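Local coordinates for tartronate semialdehyde reductase (Salmonella typhimurium, PDB 1VPD), which probably catalyses the NAD(P)H-dependent reduction of tartronate semialdehyde to D-glycerate, the last step in making D-glycerate from galactarate, at residues Gly14-Pro19 and Ala123-Gly128; Val94-Ser99 and Asp153-Met158; Val180-Asn185 and Asp239-Asp244. All blocks are in the same frame, centred on the assembly; numbering follows the deposited sequence. Where two conformers were deposited one is given.

Interaction 1 (Gly14-Pro19 and Ala123-Gly128); sequences GIMGKP and APVSGG
The flat group in this contact is the carbonyl of G128, and M16 lies over one of its faces: SE stands almost straight above the carbonyl carbon C of G128, at 3.7 Å, and CE sits on the same side, 3.8 Å from O of G128. M16 belongs to the glycine-rich turn of a Rossmann fold, the bend between strand 7-11 and helix 17-26 where G12, G14 and G17 follow a GxGxxG pattern; the turn is predicted to bind NAD. It is closed from within by K18 N giving a hydrogen bond to G14 O (2.9 Å).

M16, a selenomethionine, leaves the turn with CG beside the backbone N (chi1 -54°) and then folds at both of its next torsions, which carries SE and CE across to the other segment. Two conformers of this residue were deposited, so these approaches hold for the one described. CE also meets V125, where the two side chains slide past each other in opposite directions. A132 and L137 add further apolar packing to M16.

The 123-128 segment is the end of strand 119-126 running into a glycine turn. G127 has phi 156° and G128 a positive phi, backbone angles that suit glycine. Here a tartaric acid molecule, probably from the crystallisation liquor, is bonded to S126 OG and G127 N, which is consistent with a substrate pocket facing the dinucleotide turn. V125 O accepts a hydrogen bond from NZ of K175, the predicted active-site lysine, so the strand that packs on M16 with its side chain holds that lysine with its backbone. V125 makes its contact with M16 through a single methyl, CG2 lying 3.9 Å from CE of M16.

Interaction 2 (Val94-Ser99 and Asp153-Met158); sequences VLIDMS and DLMKAM
M98 and M158, both selenomethionines, meet end to end: SE of M98 lies 3.7 Å from CE of M158, and CE of M98 is 3.8 Å from that same methyl. Each chain is extended through chi2, and the bend at chi3 turns each methyl end toward the other chain. I96 divides its branches between M155 and L154, about one helical turn before M158. Its CG2 touches SE of M155 at 4.1 Å, while CD1, at the end of the other branch, reaches CD2 of L154 at 4.2 Å.

I96, in strand 94-97, and M98, just past its end, are two residues apart and both point toward the helix segment. V64 and A123 pack on I96, I66, V125 and M20 on M98, and L24 on L154 and M158. Helix 145-156 and the residues after it pack, beside helix 17-26, on one face of the Rossmann sheet.

D97 and S99, either side of M98 in sequence, form an Asx turn through S99 N to D97 OD1 (3.1 Å, from well above the carboxylate plane). S99 OG adds a second bond to OD1 of D97 (2.6 Å, on the syn side), and T67 OG1 is a further partner of this oxygen. The two layers therefore differ in chemistry: contact with 153-158 is wholly apolar, dispersion between thioether-like ends (selenium in this crystal) and methyl groups, while the polar bonds that set the strand's end lie with D97 and S99.

Interaction 3 (Val180-Asn185 and Asp239-Asp244); sequences VIVALN and DLHIKD
This is a buried helix-to-helix contact in the all-helical part of the chain, where H241 of helix 238-255 drives its imidazole against helix 170-198 at V182 and A183. The CE1-NE2 side of the ring does the touching. CE1 of H241 is 3.5 Å from the backbone N of A183, and NE2 of H241 is equally close to A183 CB. V182 comes to the ring edge, near its plane, with CG1 3.9 Å from CE1 of H241. A chi1 of -146°, well off a staggered value, swings the ring into this place.

Much of what steers the ring lies beside the contact: NE2 of H241 is hydrogen-bonded to O of Q179, and the rings of F236 and H282 pack against the imidazole with their planes inclined to it. Q179 serves the next turn as well, its side-chain NE2 bonding to D244 OD2. The other oxygen of D244, OD1, pairs with NZ of K243 at 2.8 Å, approached from above the carboxylate plane. K243, predicted to bind NAD, also bonds through NZ to O of S100, so the salt bridge probably helps to position that amine.

Because a backbone carbonyl can only accept, NE2 of H241 presumably carries the hydrogen: the histidine would then work as a buried donor to helix 170-198, while its contacts with V182 and A183 are plain van der Waals packing.

How the interactions relate
Interactions 1 and 2 are interleaved along the chain, in the order 14-19, 94-99, 123-128, 153-158, and their centres lie 11 Å apart in the Rossmann domain. They share its sheet: strands 94-97 and 119-126 are neighbours, joined by a probable hydrogen bond from A123 N to D97 O (2.8 Å), and V125 CG1 packs on M98 CE at 3.7 Å. Interaction 3 follows in the helical region, its centre about 15 Å from that of interaction 1 and about 22 Å from that of interaction 2. Helix 170-198, after the last strand, 161-166, carries the chain there. Predicted NAD-binding residues occur in interactions 1 (14-19) and 3 (K243), consistent with a site at the junction.

Interaction 1 (Gly14-Pro19 and Ala123-Gly128)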
loop_
_atom_site.group_PDB
_atom_site.type_symbol
_atom_site.label_atom_id
_atom_site.label_comp_id
_atom_site.label_asym_id
_atom_site.label_seq_id
_atom_site.Cartn_x
_atom_site.Cartn_y
_atom_site.Cartn_z
ATOM N N GLY A 14 -4.145 6.147 7.910
ATOM C CA GLY A 14 -5.265 5.376 7.391
ATOM C C GLY A 14 -5.174 3.896 7.757
ATOM O O GLY A 14 -4.534 3.501 8.738
ATOM N N ILE A 15 -5.791 3.049 6.933
ATOM C CA ILE A 15 -5.868 1.616 7.224
ATOM C C ILE A 15 -4.496 0.990 7.407
ATOM O O ILE A 15 -4.311 0.148 8.283
ATOM C CB ILE A 15 -6.698 0.896 6.101
ATOM C CG1 ILE A 15 -8.188 1.264 6.260
ATOM C CG2 ILE A 15 -6.522 -0.611 6.204
ATOM C CD1 ILE A 15 -9.131 0.772 5.167
HETATM N N MSE A 16 -3.533 1.391 6.569
HETATM C CA MSE A 16 -2.165 0.919 6.704
HETATM C C MSE A 16 -1.363 1.809 7.673
HETATM O O MSE A 16 -0.665 1.312 8.558
HETATM C CB MSE A 16 -1.502 0.882 5.320
HETATM C CG MSE A 16 -2.305 0.072 4.270
HETATM SE SE MSE A 16 -2.382 -1.840 4.702
HETATM C CE MSE A 16 -0.451 -2.137 4.576
ATOM N N GLY A 17 -1.462 3.122 7.492
ATOM C CA GLY A 17 -0.630 4.064 8.235
ATOM C C GLY A 17 -0.821 4.016 9.746
ATOM O O GLY A 17 0.138 4.093 10.509
ATOM N N LYS A 18 -2.064 3.926 10.173
ATOM C CA LYS A 18 -2.341 3.926 11.617
ATOM C C LYS A 18 -1.631 2.782 12.352
ATOM O O LYS A 18 -0.852 3.045 13.273
ATOM C CB LYS A 18 -3.839 3.950 11.898
ATOM C CG LYS A 18 -4.160 4.051 13.387
ATOM C CD LYS A 18 -5.571 4.516 13.594
ATOM C CE LYS A 18 -6.525 3.385 13.606
ATOM N NZ LYS A 18 -7.844 3.850 14.146
ATOM N N PRO A 19 -1.854 1.513 11.977
ATOM C CA PRO A 19 -1.129 0.426 12.651
ATOM C C PRO A 19 0.385 0.477 12.504
ATOM O O PRO A 19 1.097 0.052 13.428
ATOM C CB PRO A 19 -1.724 -0.853 12.041
ATOM C CG PRO A 19 -2.378 -0.404 10.771
ATOM C CD PRO A 19 -2.846 1.003 11.010
ATOM N N ALA A 123 9.566 3.933 -0.393
ATOM C CA ALA A 123 9.527 2.679 0.360
ATOM C C ALA A 123 8.095 2.147 0.550
ATOM O O ALA A 123 7.627 1.997 1.687
ATOM C CB ALA A 123 10.192 2.875 1.714
ATOM N N PRO A 124 7.401 1.857 -0.552
ATOM C CA PRO A 124 6.075 1.252 -0.467
ATOM C C PRO A 124 6.131 -0.148 0.136
ATOM O O PRO A 124 7.199 -0.767 0.294
ATOM C CB PRO A 124 5.597 1.220 -1.931
ATOM C CG PRO A 124 6.846 1.220 -2.737
ATOM C CD PRO A 124 7.824 2.055 -1.949
ATOM N N VAL A 125 4.963 -0.639 0.507
ATOM C CA VAL A 125 4.861 -1.841 1.307
ATOM C C VAL A 125 3.895 -2.833 0.725
ATOM O O VAL A 125 3.028 -2.479 -0.092
ATOM C CB VAL A 125 4.440 -1.512 2.781
ATOM C CG1 VAL A 125 5.273 -0.379 3.350
ATOM C CG2 VAL A 125 2.960 -1.152 2.894
ATOM N N SER A 126 4.003 -4.068 1.199
ATOM C CA SER A 126 2.986 -5.082 0.907
ATOM C C SER A 126 2.749 -6.017 2.081
ATOM O O SER A 126 3.684 -6.425 2.785
ATOM C CB SER A 126 3.377 -5.897 -0.312
ATOM O OG SER A 126 2.340 -6.801 -0.606
ATOM N N GLY A 127 1.487 -6.394 2.243
ATOM C CA GLY A 127 1.099 -7.416 3.196
ATOM C C GLY A 127 -0.333 -7.327 3.653
ATOM O O GLY A 127 -0.857 -8.260 4.282
ATOM N N GLY A 128 -0.986 -6.212 3.351
ATOM C CA GLY A 128 -2.376 -6.023 3.697
ATOM C C GLY A 128 -2.532 -5.531 5.118
ATOM O O GLY A 128 -1.592 -5.536 5.892
#

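Interaction 2 (Val94-Ser99 and Asp153-Met158)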
loop_
_atom_site.group_PDB
_atom_site.type_symbol
_atom_site.label_atom_id
_atom_site.label_comp_id
_atom_site.label_asym_id
_atom_site.label_seq_id
_atom_site.Cartn_x
_atom_site.Cartn_y
_atom_site.Cartn_z
ATOM N N VAL A 94 15.042 13.972 5.746
ATOM C CA VAL A 94 14.740 12.841 4.868
ATOM C C VAL A 94 13.239 12.590 4.847
ATOM O O VAL A 94 12.613 12.518 5.905
ATOM C CB VAL A 94 15.443 11.570 5.355
ATOM C CG1 VAL A 94 15.089 10.359 4.467
ATOM C CG2 VAL A 94 16.989 11.787 5.434
ATOM N N LEU A 95 12.675 12.435 3.643
ATOM C CA LEU A 95 11.310 11.939 3.467
ATOM C C LEU A 95 11.386 10.473 3.067
ATOM O O LEU A 95 12.065 10.140 2.089
ATOM C CB LEU A 95 10.569 12.709 2.384
ATOM C CG LEU A 95 9.222 12.123 1.908
ATOM C CD1 LEU A 95 8.201 12.105 3.023
ATOM C CD2 LEU A 95 8.701 12.934 0.730
ATOM N N ILE A 96 10.705 9.627 3.823
ATOM C CA ILE A 96 10.480 8.234 3.459
ATOM C C ILE A 96 9.023 8.144 3.052
ATOM O O ILE A 96 8.111 8.073 3.894
ATOM C CB ILE A 96 10.818 7.260 4.608
ATOM C CG1 ILE A 96 12.263 7.438 5.076
ATOM C CG2 ILE A 96 10.632 5.792 4.176
ATOM C CD1 ILE A 96 12.615 6.555 6.232
ATOM N N ASP A 97 8.771 8.195 1.755
ATOM C CA ASP A 97 7.393 8.059 1.286
ATOM C C ASP A 97 7.092 6.583 1.119
ATOM O O ASP A 97 7.717 5.905 0.300
ATOM C CB ASP A 97 7.171 8.813 -0.028
ATOM C CG ASP A 97 5.737 8.735 -0.512
ATOM O OD1 ASP A 97 4.806 8.533 0.335
ATOM O OD2 ASP A 97 5.469 8.865 -1.730
HETATM N N MSE A 98 6.140 6.092 1.902
HETATM C CA MSE A 98 5.735 4.695 1.887
HETATM C C MSE A 98 4.425 4.479 1.123
HETATM O O MSE A 98 3.884 3.369 1.101
HETATM C CB MSE A 98 5.651 4.173 3.323
HETATM C CG MSE A 98 7.017 4.326 4.051
HETATM SE SE MSE A 98 7.164 3.528 5.801
HETATM C CE MSE A 98 7.663 1.726 5.267
ATOM N N SER A 99 3.958 5.531 0.463
ATOM C CA SER A 99 2.790 5.481 -0.418
ATOM C C SER A 99 3.102 4.686 -1.675
ATOM O O SER A 99 4.245 4.633 -2.142
ATOM C CB SER A 99 2.392 6.897 -0.840
ATOM O OG SER A 99 2.337 7.796 0.265
ATOM N N ASP A 153 16.678 0.398 10.309
ATOM C CA ASP A 153 16.060 -0.020 11.555
ATOM C C ASP A 153 14.694 0.604 11.754
ATOM O O ASP A 153 13.794 -0.046 12.245
ATOM C CB ASP A 153 16.942 0.326 12.767
ATOM C CG ASP A 153 18.203 -0.525 12.847
ATOM O OD1 ASP A 153 18.292 -1.615 12.238
ATOM O OD2 ASP A 153 19.186 -0.164 13.533
ATOM N N LEU A 154 14.544 1.869 11.384
ATOM C CA LEU A 154 13.274 2.559 11.530
ATOM C C LEU A 154 12.219 1.853 10.664
ATOM O O LEU A 154 11.115 1.573 11.119
ATOM C CB LEU A 154 13.409 4.010 11.069
ATOM C CG LEU A 154 12.100 4.816 10.983
ATOM C CD1 LEU A 154 11.410 4.913 12.332
ATOM C CD2 LEU A 154 12.339 6.189 10.408
HETATM N N MSE A 155 12.570 1.602 9.406
HETATM C CA MSE A 155 11.625 0.920 8.498
HETATM C C MSE A 155 11.334 -0.506 8.976
HETATM O O MSE A 155 10.185 -0.984 8.927
HETATM C CB MSE A 155 12.159 0.926 7.062
HETATM C CG MSE A 155 12.154 2.301 6.424
HETATM SE SE MSE A 155 12.732 2.337 4.574
HETATM C CE MSE A 155 14.668 2.025 4.806
ATOM N N LYS A 156 12.372 -1.189 9.456
ATOM C CA LYS A 156 12.251 -2.580 9.905
ATOM C C LYS A 156 11.349 -2.727 11.126
ATOM O O LYS A 156 10.770 -3.782 11.341
ATOM C CB LYS A 156 13.632 -3.200 10.155
ATOM C CG LYS A 156 13.620 -4.673 10.512
ATOM C CD LYS A 156 13.228 -5.553 9.316
ATOM C CE LYS A 156 13.297 -7.044 9.673
ATOM N NZ LYS A 156 12.318 -7.402 10.753
ATOM N N ALA A 157 11.206 -1.671 11.925
ATOM C CA ALA A 157 10.294 -1.702 13.062
ATOM C C ALA A 157 8.824 -1.916 12.694
ATOM O O ALA A 157 8.014 -2.286 13.557
ATOM C CB ALA A 157 10.448 -0.424 13.901
HETATM N N MSE A 158 8.478 -1.708 11.417
HETATM C CA MSE A 158 7.116 -1.913 10.915
HETATM C C MSE A 158 6.965 -3.187 10.076
HETATM O O MSE A 158 5.854 -3.486 9.602
HETATM C CB MSE A 158 6.707 -0.722 10.045
HETATM C CG MSE A 158 6.525 0.576 10.824
HETATM SE SE MSE A 158 6.422 2.142 9.685
HETATM C CE MSE A 158 8.222 2.114 9.013
#

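Interaction 3 (Val180-Asn185 and Asp239-Asp244)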
loop_
_atom_site.group_PDB
_atom_site.type_symbol
_atom_site.label_atom_id
_atom_site.label_comp_id
_atom_site.label_asym_id
_atom_site.label_seq_id
_atom_site.Cartn_x
_atom_site.Cartn_y
_atom_site.Cartn_z
ATOM N N VAL A 180 0.565 -6.121 -9.550
ATOM C CA VAL A 180 0.197 -7.025 -10.630
ATOM C C VAL A 180 -0.041 -8.410 -10.042
ATOM O O VAL A 180 -1.090 -9.028 -10.299
ATOM C CB VAL A 180 1.304 -7.068 -11.730
ATOM C CG1 VAL A 180 1.123 -8.273 -12.673
ATOM C CG2 VAL A 180 1.317 -5.756 -12.510
ATOM N N ILE A 181 0.905 -8.902 -9.259
ATOM C CA ILE A 181 0.756 -10.239 -8.684
ATOM C C ILE A 181 -0.460 -10.317 -7.754
ATOM O O ILE A 181 -1.228 -11.269 -7.812
ATOM C CB ILE A 181 2.039 -10.694 -7.968
ATOM C CG1 ILE A 181 3.083 -11.071 -9.022
ATOM C CG2 ILE A 181 1.751 -11.895 -7.071
ATOM C CD1 ILE A 181 4.512 -11.100 -8.461
ATOM N N VAL A 182 -0.640 -9.334 -6.889
ATOM C CA VAL A 182 -1.744 -9.404 -5.948
ATOM C C VAL A 182 -3.087 -9.431 -6.681
ATOM O O VAL A 182 -3.958 -10.249 -6.363
ATOM C CB VAL A 182 -1.677 -8.275 -4.911
ATOM C CG1 VAL A 182 -2.916 -8.282 -4.026
ATOM C CG2 VAL A 182 -0.418 -8.423 -4.037
ATOM N N ALA A 183 -3.271 -8.537 -7.653
ATOM C CA ALA A 183 -4.522 -8.495 -8.400
ATOM C C ALA A 183 -4.776 -9.819 -9.090
ATOM O O ALA A 183 -5.879 -10.339 -9.017
ATOM C CB ALA A 183 -4.543 -7.381 -9.404
ATOM N N LEU A 184 -3.758 -10.353 -9.769
ATOM C CA LEU A 184 -3.932 -11.588 -10.531
ATOM C C LEU A 184 -4.134 -12.799 -9.620
ATOM O O LEU A 184 -4.917 -13.667 -9.945
ATOM C CB LEU A 184 -2.758 -11.797 -11.490
ATOM C CG LEU A 184 -2.685 -10.731 -12.596
ATOM C CD1 LEU A 184 -1.442 -10.896 -13.438
ATOM C CD2 LEU A 184 -3.922 -10.802 -13.490
ATOM N N ASN A 185 -3.457 -12.855 -8.476
ATOM C CA ASN A 185 -3.616 -13.968 -7.545
ATOM C C ASN A 185 -5.038 -13.963 -6.984
ATOM O O ASN A 185 -5.624 -15.025 -6.801
ATOM C CB ASN A 185 -2.618 -13.916 -6.394
ATOM C CG ASN A 185 -1.196 -14.345 -6.795
ATOM O OD1 ASN A 185 -0.884 -14.536 -7.995
ATOM N ND2 ASN A 185 -0.320 -14.530 -5.769
ATOM N N ASP A 239 -10.838 0.769 -5.589
ATOM C CA ASP A 239 -10.464 2.022 -6.219
ATOM C C ASP A 239 -8.961 2.326 -6.140
ATOM O O ASP A 239 -8.403 2.907 -7.083
ATOM C CB ASP A 239 -11.303 3.202 -5.705
ATOM C CG ASP A 239 -12.690 3.236 -6.294
ATOM O OD1 ASP A 239 -12.932 2.631 -7.377
ATOM O OD2 ASP A 239 -13.621 3.855 -5.728
ATOM N N LEU A 240 -8.327 1.961 -5.028
ATOM C CA LEU A 240 -6.880 2.095 -4.894
ATOM C C LEU A 240 -6.120 1.093 -5.766
ATOM O O LEU A 240 -5.109 1.447 -6.362
ATOM C CB LEU A 240 -6.430 1.977 -3.440
ATOM C CG LEU A 240 -6.938 3.105 -2.549
ATOM C CD1 LEU A 240 -6.593 2.775 -1.092
ATOM C CD2 LEU A 240 -6.342 4.431 -2.966
ATOM N N HIS A 241 -6.621 -0.133 -5.870
ATOM C CA HIS A 241 -5.965 -1.116 -6.714
ATOM C C HIS A 241 -6.077 -0.716 -8.189
ATOM O O HIS A 241 -5.131 -0.937 -8.941
ATOM C CB HIS A 241 -6.460 -2.546 -6.458
ATOM C CG HIS A 241 -5.385 -3.572 -6.636
ATOM N ND1 HIS A 241 -5.350 -4.746 -5.918
ATOM C CD2 HIS A 241 -4.305 -3.600 -7.461
ATOM C CE1 HIS A 241 -4.286 -5.450 -6.284
ATOM N NE2 HIS A 241 -3.638 -4.779 -7.224
ATOM N N ILE A 242 -7.182 -0.078 -8.580
ATOM C CA ILE A 242 -7.328 0.471 -9.922
ATOM C C ILE A 242 -6.207 1.469 -10.221
ATOM O O ILE A 242 -5.598 1.424 -11.289
ATOM C CB ILE A 242 -8.734 1.126 -10.131
ATOM C CG1 ILE A 242 -9.793 0.027 -10.283
ATOM C CG2 ILE A 242 -8.725 2.044 -11.351
ATOM C CD1 ILE A 242 -11.246 0.502 -10.254
ATOM N N LYS A 243 -5.939 2.367 -9.280
ATOM C CA LYS A 243 -4.853 3.347 -9.430
ATOM C C LYS A 243 -3.501 2.652 -9.603
ATOM O O LYS A 243 -2.715 3.040 -10.481
ATOM C CB LYS A 243 -4.864 4.324 -8.250
ATOM C CG LYS A 243 -3.648 5.227 -8.090
ATOM C CD LYS A 243 -2.551 4.622 -7.231
ATOM C CE LYS A 243 -2.999 4.279 -5.804
ATOM N NZ LYS A 243 -1.861 3.784 -4.935
ATOM N N ASP A 244 -3.254 1.610 -8.810
ATOM C CA ASP A 244 -2.001 0.861 -8.937
ATOM C C ASP A 244 -1.912 0.169 -10.302
ATOM O O ASP A 244 -0.856 0.184 -10.925
ATOM C CB ASP A 244 -1.833 -0.184 -7.841
ATOM C CG ASP A 244 -1.540 0.414 -6.483
ATOM O OD1 ASP A 244 -1.032 1.570 -6.394
ATOM O OD2 ASP A 244 -1.820 -0.232 -5.455
#